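Putative phosphosugar isomerase (Silicibacter pomeroyi DSS-3, PDB 3FJ1) probably binds phosphorylated or amino sugars through its paired SIS domains and may act as a sugar isomerase or aminotransferase, its exact reaction being unknown. Local coordinates at residues E222-L233 / I313-A324; A189-E197 / A294-S302. All blocks are in the same frame, centred on the assembly; numbering follows the deposited sequence.

Contact 1: E222-L233 / I313-A324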
loop_
_atom_site.group_PDB
_atom_site.type_symbol
_atom_site.label_atom_id
_atom_site.label_comp_id
_atom_site.label_asym_id
_atom_site.label_seq_id
_atom_site.Cartn_x
_atom_site.Cartn_y
_atom_site.Cartn_z
ATOM N N GLU A 222 -2.988 9.350 4.851
ATOM C CA GLU A 222 -2.303 10.670 4.877
ATOM C C GLU A 222 -2.251 11.215 6.300
ATOM O O GLU A 222 -1.229 11.744 6.731
ATOM C CB GLU A 222 -3.049 11.648 3.942
ATOM C CG GLU A 222 -2.711 13.171 4.034
ATOM C CD GLU A 222 -1.284 13.566 3.658
ATOM O OE1 GLU A 222 -0.516 12.701 3.212
ATOM O OE2 GLU A 222 -0.926 14.780 3.827
ATOM N N ALA A 223 -3.360 11.074 7.017
ATOM C CA ALA A 223 -3.475 11.564 8.395
ATOM C C ALA A 223 -2.434 10.889 9.312
ATOM O O ALA A 223 -1.714 11.574 10.056
ATOM C CB ALA A 223 -4.891 11.344 8.909
ATOM N N ALA A 224 -2.324 9.563 9.232
ATOM C CA ALA A 224 -1.321 8.849 10.030
ATOM C C ALA A 224 0.105 9.318 9.664
ATOM O O ALA A 224 0.918 9.562 10.551
ATOM C CB ALA A 224 -1.460 7.340 9.926
ATOM N N LEU A 225 0.379 9.490 8.374
ATOM C CA LEU A 225 1.683 9.954 7.926
ATOM C C LEU A 225 2.035 11.308 8.544
ATOM O O LEU A 225 3.088 11.464 9.184
ATOM C CB LEU A 225 1.731 10.055 6.399
ATOM C CG LEU A 225 2.998 10.687 5.805
ATOM C CD1 LEU A 225 4.237 9.914 6.295
ATOM C CD2 LEU A 225 2.952 10.768 4.283
ATOM N N LYS A 226 1.139 12.275 8.371
ATOM C CA LYS A 226 1.426 13.631 8.801
ATOM C C LYS A 226 1.452 13.798 10.333
ATOM O O LYS A 226 2.194 14.653 10.859
ATOM C CB LYS A 226 0.521 14.645 8.111
ATOM C CG LYS A 226 0.680 14.636 6.574
ATOM C CD LYS A 226 2.122 14.911 6.093
ATOM C CE LYS A 226 2.274 14.826 4.527
ATOM N NZ LYS A 226 1.476 15.787 3.724
ATOM N N PHE A 227 0.700 12.964 11.036
ATOM C CA PHE A 227 0.758 12.964 12.495
ATOM C C PHE A 227 2.157 12.558 12.944
ATOM O O PHE A 227 2.739 13.208 13.800
ATOM C CB PHE A 227 -0.286 12.015 13.054
ATOM C CG PHE A 227 -0.328 11.974 14.551
ATOM C CD1 PHE A 227 -1.001 12.937 15.262
ATOM C CD2 PHE A 227 0.298 10.952 15.245
ATOM C CE1 PHE A 227 -1.052 12.872 16.664
ATOM C CE2 PHE A 227 0.248 10.892 16.627
ATOM C CZ PHE A 227 -0.421 11.853 17.335
ATOM N N LYS A 228 2.716 11.505 12.335
ATOM C CA LYS A 228 4.083 11.069 12.660
ATOM C C LYS A 228 5.116 12.132 12.300
ATOM O O LYS A 228 6.032 12.422 13.084
ATOM C CB LYS A 228 4.425 9.751 11.948
ATOM C CG LYS A 228 3.599 8.542 12.432
ATOM C CD LYS A 228 3.990 7.244 11.725
ATOM C CE LYS A 228 3.541 7.197 10.306
ATOM N NZ LYS A 228 3.956 5.888 9.683
ATOM N N GLU A 229 4.945 12.704 11.116
ATOM C CA GLU A 229 5.844 13.693 10.564
ATOM C C GLU A 229 5.932 14.924 11.455
ATOM O O GLU A 229 7.015 15.436 11.757
ATOM C CB GLU A 229 5.264 14.167 9.234
ATOM C CG GLU A 229 6.231 14.879 8.299
ATOM C CD GLU A 229 6.659 13.958 7.146
ATOM O OE1 GLU A 229 5.812 13.654 6.228
ATOM O OE2 GLU A 229 7.828 13.535 7.172
ATOM N N THR A 230 4.766 15.416 11.854
ATOM C CA THR A 230 4.691 16.699 12.573
ATOM C C THR A 230 4.845 16.584 14.097
ATOM O O THR A 230 5.430 17.475 14.724
ATOM C CB THR A 230 3.397 17.458 12.206
ATOM O OG1 THR A 230 2.252 16.726 12.633
ATOM C CG2 THR A 230 3.327 17.761 10.684
ATOM N N CYS A 231 4.381 15.492 14.691
ATOM C CA CYS A 231 4.406 15.359 16.148
ATOM C C CYS A 231 5.415 14.363 16.674
ATOM O O CYS A 231 5.623 14.295 17.877
ATOM C CB CYS A 231 3.022 14.969 16.656
ATOM S SG CYS A 231 1.797 16.219 16.305
ATOM N N GLN A 232 6.001 13.564 15.784
ATOM C CA GLN A 232 6.954 12.529 16.187
ATOM C C GLN A 232 6.329 11.570 17.203
ATOM O O GLN A 232 6.965 11.171 18.185
ATOM C CB GLN A 232 8.260 13.166 16.693
ATOM C CG GLN A 232 8.958 14.021 15.630
ATOM C CD GLN A 232 9.441 13.187 14.423
ATOM O OE1 GLN A 232 10.194 12.210 14.581
ATOM N NE2 GLN A 232 9.023 13.580 13.210
ATOM N N LEU A 233 5.056 11.232 16.969
ATOM C CA LEU A 233 4.316 10.270 17.761
ATOM C C LEU A 233 3.809 9.240 16.772
ATOM O O LEU A 233 3.619 9.552 15.604
ATOM C CB LEU A 233 3.148 10.921 18.513
ATOM C CG LEU A 233 3.505 11.898 19.641
ATOM C CD1 LEU A 233 2.260 12.654 20.040
ATOM C CD2 LEU A 233 4.118 11.184 20.843
ATOM N N ILE A 313 -9.553 16.015 5.929
ATOM C CA ILE A 313 -8.118 16.128 6.140
ATOM C C ILE A 313 -7.733 17.544 6.571
ATOM O O ILE A 313 -6.808 17.695 7.350
ATOM C CB ILE A 313 -7.280 15.626 4.944
ATOM C CG1 ILE A 313 -5.838 15.274 5.399
ATOM C CG2 ILE A 313 -7.354 16.603 3.715
ATOM C CD1 ILE A 313 -5.696 14.030 6.340
ATOM N N VAL A 314 -8.412 18.567 6.060
ATOM C CA VAL A 314 -8.132 19.952 6.497
ATOM C C VAL A 314 -8.450 20.088 8.009
ATOM O O VAL A 314 -7.651 20.675 8.784
ATOM C CB VAL A 314 -8.835 21.010 5.624
ATOM C CG1 VAL A 314 -8.736 22.399 6.278
ATOM C CG2 VAL A 314 -8.210 21.036 4.167
ATOM N N SER A 315 -9.586 19.548 8.430
ATOM C CA SER A 315 -9.934 19.567 9.857
ATOM C C SER A 315 -8.884 18.795 10.684
ATOM O O SER A 315 -8.486 19.215 11.775
ATOM C CB SER A 315 -11.334 19.035 10.085
ATOM O OG SER A 315 -12.315 19.942 9.554
ATOM N N PHE A 316 -8.444 17.663 10.152
ATOM C CA PHE A 316 -7.416 16.878 10.832
ATOM C C PHE A 316 -6.122 17.678 10.983
ATOM O O PHE A 316 -5.500 17.664 12.055
ATOM C CB PHE A 316 -7.137 15.569 10.074
ATOM C CG PHE A 316 -6.006 14.762 10.670
ATOM C CD1 PHE A 316 -6.224 13.943 11.738
ATOM C CD2 PHE A 316 -4.728 14.835 10.158
ATOM C CE1 PHE A 316 -5.177 13.207 12.285
ATOM C CE2 PHE A 316 -3.690 14.119 10.713
ATOM C CZ PHE A 316 -3.911 13.309 11.757
ATOM N N TYR A 317 -5.690 18.317 9.895
ATOM C CA TYR A 317 -4.457 19.112 9.904
ATOM C C TYR A 317 -4.515 20.178 10.997
ATOM O O TYR A 317 -3.557 20.420 11.736
ATOM C CB TYR A 317 -4.238 19.806 8.557
ATOM C CG TYR A 317 -3.872 18.927 7.357
ATOM C CD1 TYR A 317 -3.087 17.779 7.485
ATOM C CD2 TYR A 317 -4.231 19.327 6.073
ATOM C CE1 TYR A 317 -2.725 17.024 6.361
ATOM C CE2 TYR A 317 -3.874 18.574 4.948
ATOM C CZ TYR A 317 -3.116 17.438 5.103
ATOM O OH TYR A 317 -2.781 16.709 3.960
ATOM N N SER A 318 -5.670 20.827 11.048
ATOM C CA SER A 318 -5.973 21.854 12.030
ATOM C C SER A 318 -5.908 21.280 13.459
ATOM O O SER A 318 -5.301 21.881 14.328
ATOM C CB SER A 318 -7.346 22.462 11.719
ATOM O OG SER A 318 -7.696 23.427 12.700
HETATM N N MSE A 319 -6.498 20.107 13.691
HETATM C CA MSE A 319 -6.401 19.435 15.002
HETATM C C MSE A 319 -4.932 19.173 15.399
HETATM O O MSE A 319 -4.486 19.534 16.518
HETATM C CB MSE A 319 -7.211 18.144 15.021
HETATM C CG MSE A 319 -7.271 17.402 16.351
HETATM SE SE MSE A 319 -5.670 16.336 16.710
HETATM C CE MSE A 319 -6.056 14.869 15.449
ATOM N N VAL A 320 -4.163 18.617 14.453
ATOM C CA VAL A 320 -2.738 18.284 14.706
ATOM C C VAL A 320 -1.919 19.545 15.017
ATOM O O VAL A 320 -1.131 19.557 15.959
ATOM C CB VAL A 320 -2.131 17.495 13.534
ATOM C CG1 VAL A 320 -0.585 17.359 13.651
ATOM C CG2 VAL A 320 -2.795 16.075 13.435
ATOM N N GLU A 321 -2.125 20.615 14.267
ATOM C CA GLU A 321 -1.371 21.846 14.532
ATOM C C GLU A 321 -1.713 22.374 15.931
ATOM O O GLU A 321 -0.819 22.811 16.669
ATOM C CB GLU A 321 -1.630 22.885 13.445
ATOM C CG GLU A 321 -0.709 24.098 13.502
ATOM C CD GLU A 321 -1.030 25.104 14.590
ATOM O OE1 GLU A 321 -2.229 25.286 14.986
ATOM O OE2 GLU A 321 -0.051 25.775 15.025
ATOM N N ALA A 322 -2.998 22.368 16.296
ATOM C CA ALA A 322 -3.407 22.853 17.608
ATOM C C ALA A 322 -2.801 21.959 18.702
ATOM O O ALA A 322 -2.376 22.449 19.736
ATOM C CB ALA A 322 -4.927 22.888 17.725
ATOM N N PHE A 323 -2.824 20.648 18.483
ATOM C CA PHE A 323 -2.272 19.677 19.428
ATOM C C PHE A 323 -0.798 19.953 19.691
ATOM O O PHE A 323 -0.332 19.990 20.857
ATOM C CB PHE A 323 -2.432 18.265 18.868
ATOM C CG PHE A 323 -1.781 17.221 19.705
ATOM C CD1 PHE A 323 -2.368 16.791 20.878
ATOM C CD2 PHE A 323 -0.553 16.685 19.347
ATOM C CE1 PHE A 323 -1.736 15.817 21.689
ATOM C CE2 PHE A 323 0.080 15.708 20.175
ATOM C CZ PHE A 323 -0.524 15.285 21.313
ATOM N N ALA A 324 -0.047 20.144 18.614
ATOM C CA ALA A 324 1.377 20.364 18.739
ATOM C C ALA A 324 1.704 21.718 19.366
ATOM O O ALA A 324 2.526 21.783 20.298
ATOM C CB ALA A 324 2.081 20.229 17.358
#
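Glu222 and Tyr317 supply a polar cluster at one end of a largely apolar helix pair, and the glutamate is worth following outward from its backbone. CB leads toward helix 313-324, and CG, anti to the backbone N (chi1 167°), lies 3.9 Å from CD1 of Ile313. The chain then bends at chi2 and delivers the carboxylate to the rim of the tyrosine. Its OE2 receives Tyr317 OH at 2.7 Å on the anti side, the carboxylate and ring planes being nearly perpendicular, while Lys226 NZ, one turn on, takes the syn lone pair of the same OE2 in a 2.6 Å salt bridge. OE1 is bound to Ser53, so both oxygens of this buried acid are satisfied. Were Glu222 shortened to an alanine, the Lys226 ammonium would be likely to lose its carboxylate mate and the Tyr317 hydroxyl its acceptor.

Beyond this network the packing turns apolar. Ala223 CB sits over the centre of the Phe316 ring, 3.5 Å from its centroid, and Val320 CG2 covers the opposite face near the rim. Val320 divides its work: CG2 reaches the edge of Phe227, whereas CG1 meets Cys231 SG at 3.7 Å. That sulfur also lies at the edge of the Phe323 ring, a sulfur-aromatic contact, and Leu233 CD1 touches the same ring edge at CE2.

The two helices run side by side at 22°, their axes 10.5 Å apart, as neighbouring helices do on one face of the parallel sheet in the alpha/beta sandwich of an SIS domain.

Contact 2: A189-E197 / A294-S302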
loop_
_atom_site.group_PDB
_atom_site.type_symbol
_atom_site.label_atom_id
_atom_site.label_comp_id
_atom_site.label_asym_id
_atom_site.label_seq_id
_atom_site.Cartn_x
_atom_site.Cartn_y
_atom_site.Cartn_z
ATOM N N ALA A 189 -14.243 26.694 6.111
ATOM C CA ALA A 189 -15.033 26.203 7.235
ATOM C C ALA A 189 -14.305 25.066 7.943
ATOM O O ALA A 189 -14.099 25.091 9.174
ATOM C CB ALA A 189 -16.403 25.768 6.739
ATOM N N ALA A 190 -13.875 24.043 7.158
ATOM C CA ALA A 190 -13.123 22.937 7.718
ATOM C C ALA A 190 -11.876 23.334 8.519
ATOM O O ALA A 190 -11.535 22.679 9.500
ATOM C CB ALA A 190 -12.713 21.955 6.565
ATOM N N SER A 191 -11.179 24.391 8.102
ATOM C CA SER A 191 -9.964 24.801 8.779
ATOM C C SER A 191 -10.272 25.446 10.137
ATOM O O SER A 191 -9.369 25.625 10.935
ATOM C CB SER A 191 -9.165 25.783 7.928
ATOM O OG SER A 191 -9.829 27.030 7.793
ATOM N N ARG A 192 -11.529 25.810 10.372
ATOM C CA ARG A 192 -11.936 26.420 11.652
ATOM C C ARG A 192 -12.358 25.364 12.709
ATOM O O ARG A 192 -12.881 25.716 13.782
ATOM C CB ARG A 192 -13.040 27.460 11.399
ATOM C CG ARG A 192 -12.553 28.657 10.551
ATOM C CD ARG A 192 -13.599 29.815 10.451
ATOM N NE ARG A 192 -14.700 29.526 9.513
ATOM C CZ ARG A 192 -14.738 29.865 8.208
ATOM N NH1 ARG A 192 -13.752 30.582 7.633
ATOM N NH2 ARG A 192 -15.799 29.528 7.456
ATOM N N ILE A 193 -12.105 24.087 12.432
ATOM C CA ILE A 193 -12.431 22.985 13.316
ATOM C C ILE A 193 -11.091 22.425 13.829
ATOM O O ILE A 193 -10.129 22.319 13.041
ATOM C CB ILE A 193 -13.181 21.884 12.555
ATOM C CG1 ILE A 193 -14.560 22.413 12.128
ATOM C CG2 ILE A 193 -13.265 20.607 13.408
ATOM C CD1 ILE A 193 -15.282 21.542 11.141
ATOM N N ASP A 194 -10.978 22.179 15.136
ATOM C CA ASP A 194 -9.728 21.610 15.645
ATOM C C ASP A 194 -9.889 20.520 16.698
ATOM O O ASP A 194 -8.920 20.100 17.303
ATOM C CB ASP A 194 -8.725 22.708 16.026
ATOM C CG ASP A 194 -9.198 23.588 17.142
ATOM O OD1 ASP A 194 -10.059 23.158 17.944
ATOM O OD2 ASP A 194 -8.641 24.701 17.255
ATOM N N TRP A 195 -11.116 20.024 16.853
ATOM C CA TRP A 195 -11.383 18.807 17.629
ATOM C C TRP A 195 -10.705 18.734 18.991
ATOM O O TRP A 195 -9.954 17.783 19.264
ATOM C CB TRP A 195 -11.036 17.543 16.812
ATOM C CG TRP A 195 -11.797 17.379 15.527
ATOM C CD1 TRP A 195 -13.071 17.802 15.274
ATOM C CD2 TRP A 195 -11.369 16.680 14.343
ATOM N NE1 TRP A 195 -13.439 17.454 14.017
ATOM C CE2 TRP A 195 -12.425 16.748 13.420
ATOM C CE3 TRP A 195 -10.207 15.994 13.987
ATOM C CZ2 TRP A 195 -12.351 16.177 12.133
ATOM C CZ3 TRP A 195 -10.125 15.447 12.722
ATOM C CH2 TRP A 195 -11.200 15.542 11.805
ATOM N N PRO A 196 -11.027 19.680 19.882
ATOM C CA PRO A 196 -10.395 19.728 21.223
ATOM C C PRO A 196 -10.480 18.427 22.040
ATOM O O PRO A 196 -9.534 18.078 22.738
ATOM C CB PRO A 196 -11.131 20.878 21.933
ATOM C CG PRO A 196 -12.349 21.152 21.129
ATOM C CD PRO A 196 -12.057 20.732 19.711
ATOM N N GLU A 197 -11.604 17.737 21.941
ATOM C CA GLU A 197 -11.815 16.461 22.630
ATOM C C GLU A 197 -10.798 15.406 22.166
ATOM O O GLU A 197 -10.321 14.619 22.975
ATOM C CB GLU A 197 -13.256 15.980 22.452
ATOM C CG GLU A 197 -13.686 15.666 20.992
ATOM C CD GLU A 197 -13.846 16.914 20.065
ATOM O OE1 GLU A 197 -13.691 18.070 20.486
ATOM O OE2 GLU A 197 -14.138 16.739 18.925
ATOM N N ALA A 294 -19.673 5.831 19.238
ATOM C CA ALA A 294 -18.462 6.609 18.996
ATOM C C ALA A 294 -18.853 8.100 19.020
ATOM O O ALA A 294 -20.018 8.445 18.744
ATOM C CB ALA A 294 -17.821 6.232 17.621
ATOM N N ARG A 295 -17.915 8.969 19.383
ATOM C CA ARG A 295 -18.191 10.395 19.473
ATOM C C ARG A 295 -18.234 11.012 18.084
ATOM O O ARG A 295 -17.418 10.632 17.236
ATOM C CB ARG A 295 -17.129 11.086 20.347
ATOM C CG ARG A 295 -17.123 10.560 21.783
ATOM C CD ARG A 295 -16.166 11.321 22.697
ATOM N NE ARG A 295 -16.532 12.729 22.912
ATOM C CZ ARG A 295 -15.830 13.581 23.669
ATOM N NH1 ARG A 295 -14.716 13.169 24.285
ATOM N NH2 ARG A 295 -16.236 14.847 23.813
ATOM N N VAL A 296 -19.186 11.927 17.839
ATOM C CA VAL A 296 -19.274 12.615 16.540
ATOM C C VAL A 296 -18.267 13.744 16.489
ATOM O O VAL A 296 -18.214 14.581 17.402
ATOM C CB VAL A 296 -20.683 13.194 16.264
ATOM C CG1 VAL A 296 -20.681 13.993 14.977
ATOM C CG2 VAL A 296 -21.721 12.056 16.261
ATOM N N LEU A 297 -17.430 13.753 15.447
ATOM C CA LEU A 297 -16.495 14.846 15.251
ATOM C C LEU A 297 -17.115 15.874 14.331
ATOM O O LEU A 297 -17.710 15.530 13.296
ATOM C CB LEU A 297 -15.188 14.391 14.610
ATOM C CG LEU A 297 -14.221 13.567 15.445
ATOM C CD1 LEU A 297 -13.190 12.894 14.502
ATOM C CD2 LEU A 297 -13.557 14.406 16.524
ATOM N N GLU A 298 -16.925 17.129 14.693
ATOM C CA GLU A 298 -17.380 18.254 13.888
ATOM C C GLU A 298 -16.786 18.144 12.487
ATOM O O GLU A 298 -15.597 17.904 12.363
ATOM C CB GLU A 298 -16.892 19.531 14.533
ATOM C CG GLU A 298 -17.672 20.703 14.117
ATOM C CD GLU A 298 -17.327 21.954 14.892
ATOM O OE1 GLU A 298 -16.743 21.892 15.997
ATOM O OE2 GLU A 298 -17.663 23.015 14.353
ATOM N N HIS A 299 -17.617 18.280 11.448
ATOM C CA HIS A 299 -17.132 18.212 10.067
ATOM C C HIS A 299 -17.990 18.973 9.059
ATOM O O HIS A 299 -19.172 19.271 9.301
ATOM C CB HIS A 299 -17.017 16.742 9.606
ATOM C CG HIS A 299 -18.322 16.014 9.630
ATOM N ND1 HIS A 299 -18.897 15.554 10.799
ATOM C CD2 HIS A 299 -19.200 15.742 8.643
ATOM C CE1 HIS A 299 -20.063 15.004 10.518
ATOM N NE2 HIS A 299 -20.268 15.092 9.214
ATOM N N VAL A 300 -17.388 19.239 7.900
ATOM C CA VAL A 300 -18.067 19.971 6.846
ATOM C C VAL A 300 -18.192 19.128 5.573
ATOM O O VAL A 300 -17.183 18.688 5.009
ATOM C CB VAL A 300 -17.335 21.293 6.528
ATOM C CG1 VAL A 300 -18.175 22.115 5.556
ATOM C CG2 VAL A 300 -17.003 22.095 7.819
ATOM N N ARG A 301 -19.428 18.870 5.147
ATOM C CA ARG A 301 -19.667 18.151 3.931
ATOM C C ARG A 301 -19.483 19.104 2.731
ATOM O O ARG A 301 -19.669 20.322 2.858
ATOM C CB ARG A 301 -21.052 17.508 3.954
ATOM C CG ARG A 301 -21.210 16.402 4.975
ATOM C CD ARG A 301 -20.479 15.145 4.541
ATOM N NE ARG A 301 -20.593 14.014 5.455
ATOM C CZ ARG A 301 -19.572 13.396 6.054
ATOM N NH1 ARG A 301 -18.308 13.792 5.901
ATOM N NH2 ARG A 301 -19.825 12.341 6.816
ATOM N N SER A 302 -19.105 18.529 1.591
ATOM C CA SER A 302 -18.652 19.285 0.420
ATOM C C SER A 302 -19.614 19.414 -0.771
ATOM O O SER A 302 -19.378 20.249 -1.641
ATOM C CB SER A 302 -17.359 18.653 -0.085
ATOM O OG SER A 302 -17.616 17.452 -0.763
HETATM O O HOH W 1 -15.414 24.543 15.495
HETATM O O HOH W 2 -15.976 17.793 17.359
HETATM O O HOH W 3 -16.325 14.211 19.457
#
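Trp195 meets Leu297 and Glu298 with two different parts of its indole. In the ring plane, NE1 donates to the backbone O of Glu298 at 2.8 Å, a nearly straight bond (162°) that lands on a carbonyl lone pair. Over one face, Leu297 CD2 stands 3.6 Å from the centroid of the five-membered ring, a CH-pi contact, and the leucine side chain crosses the indole at about a right angle. On one flank Ile193 uses two branches: CG2 lies against Glu298 O and CB, and CD1 reaches Val300 CG2 at 3.8 Å. The same valine methyl touches Ala189 CB at 3.9 Å. On the other flank Glu197 and Arg295 meet without a salt bridge. Glu197 CB lies over the guanidinium face, 3.5 Å from Arg295 NH2, and CG, wedged between backbone N and carbonyl carbon (chi1 63°), leads to a carboxylate whose OE2 lies 3.4 Å from Leu297 CD2.

Outside this shell, a water joins Glu197 OE2 to the backbone N of Glu298. His299 ND1 donates almost linearly to Leu297 O (2.8 Å), which probably helps hold the backbone next to the tryptophan's acceptor. Trp195 and Leu297 also rest on Leu258, and the backbones of Arg295 and Leu297 are hydrogen-bonded to strand 284-286, inner neighbour of edge strand 295-296.

Chemically, the one direct hydrogen bond probably helps fix the indole's turn, a leucine methyl covers its face, separate aliphatic contacts and water complete the join: a partly buried seam between the connection of helices 183-191 and 196-204 and the sheet edge.

Overall arrangement
Both contacts belong to the second half of the chain, but at different depths. Contact 1 is buried, with centre about 13 Å from the chain centre; contact 2, at about 17 Å, is partly buried and includes exposed residues. Contact 1 pairs two helices, and its buried Glu222-Lys226 pair finds its partners inside the protein, whereas contact 2 joins an interhelical linker to the edge strand 295-296 and its following loop, and uses water. Helix 308-326 connects them: Ser315 OG and Ser318 OG, on contact 1's second helix, probably hydrogen-bond to the backbone oxygens of Ala190 and Ile193 in contact 2. The segments alternate along the sequence, so the chain passes between the two contacts more than once.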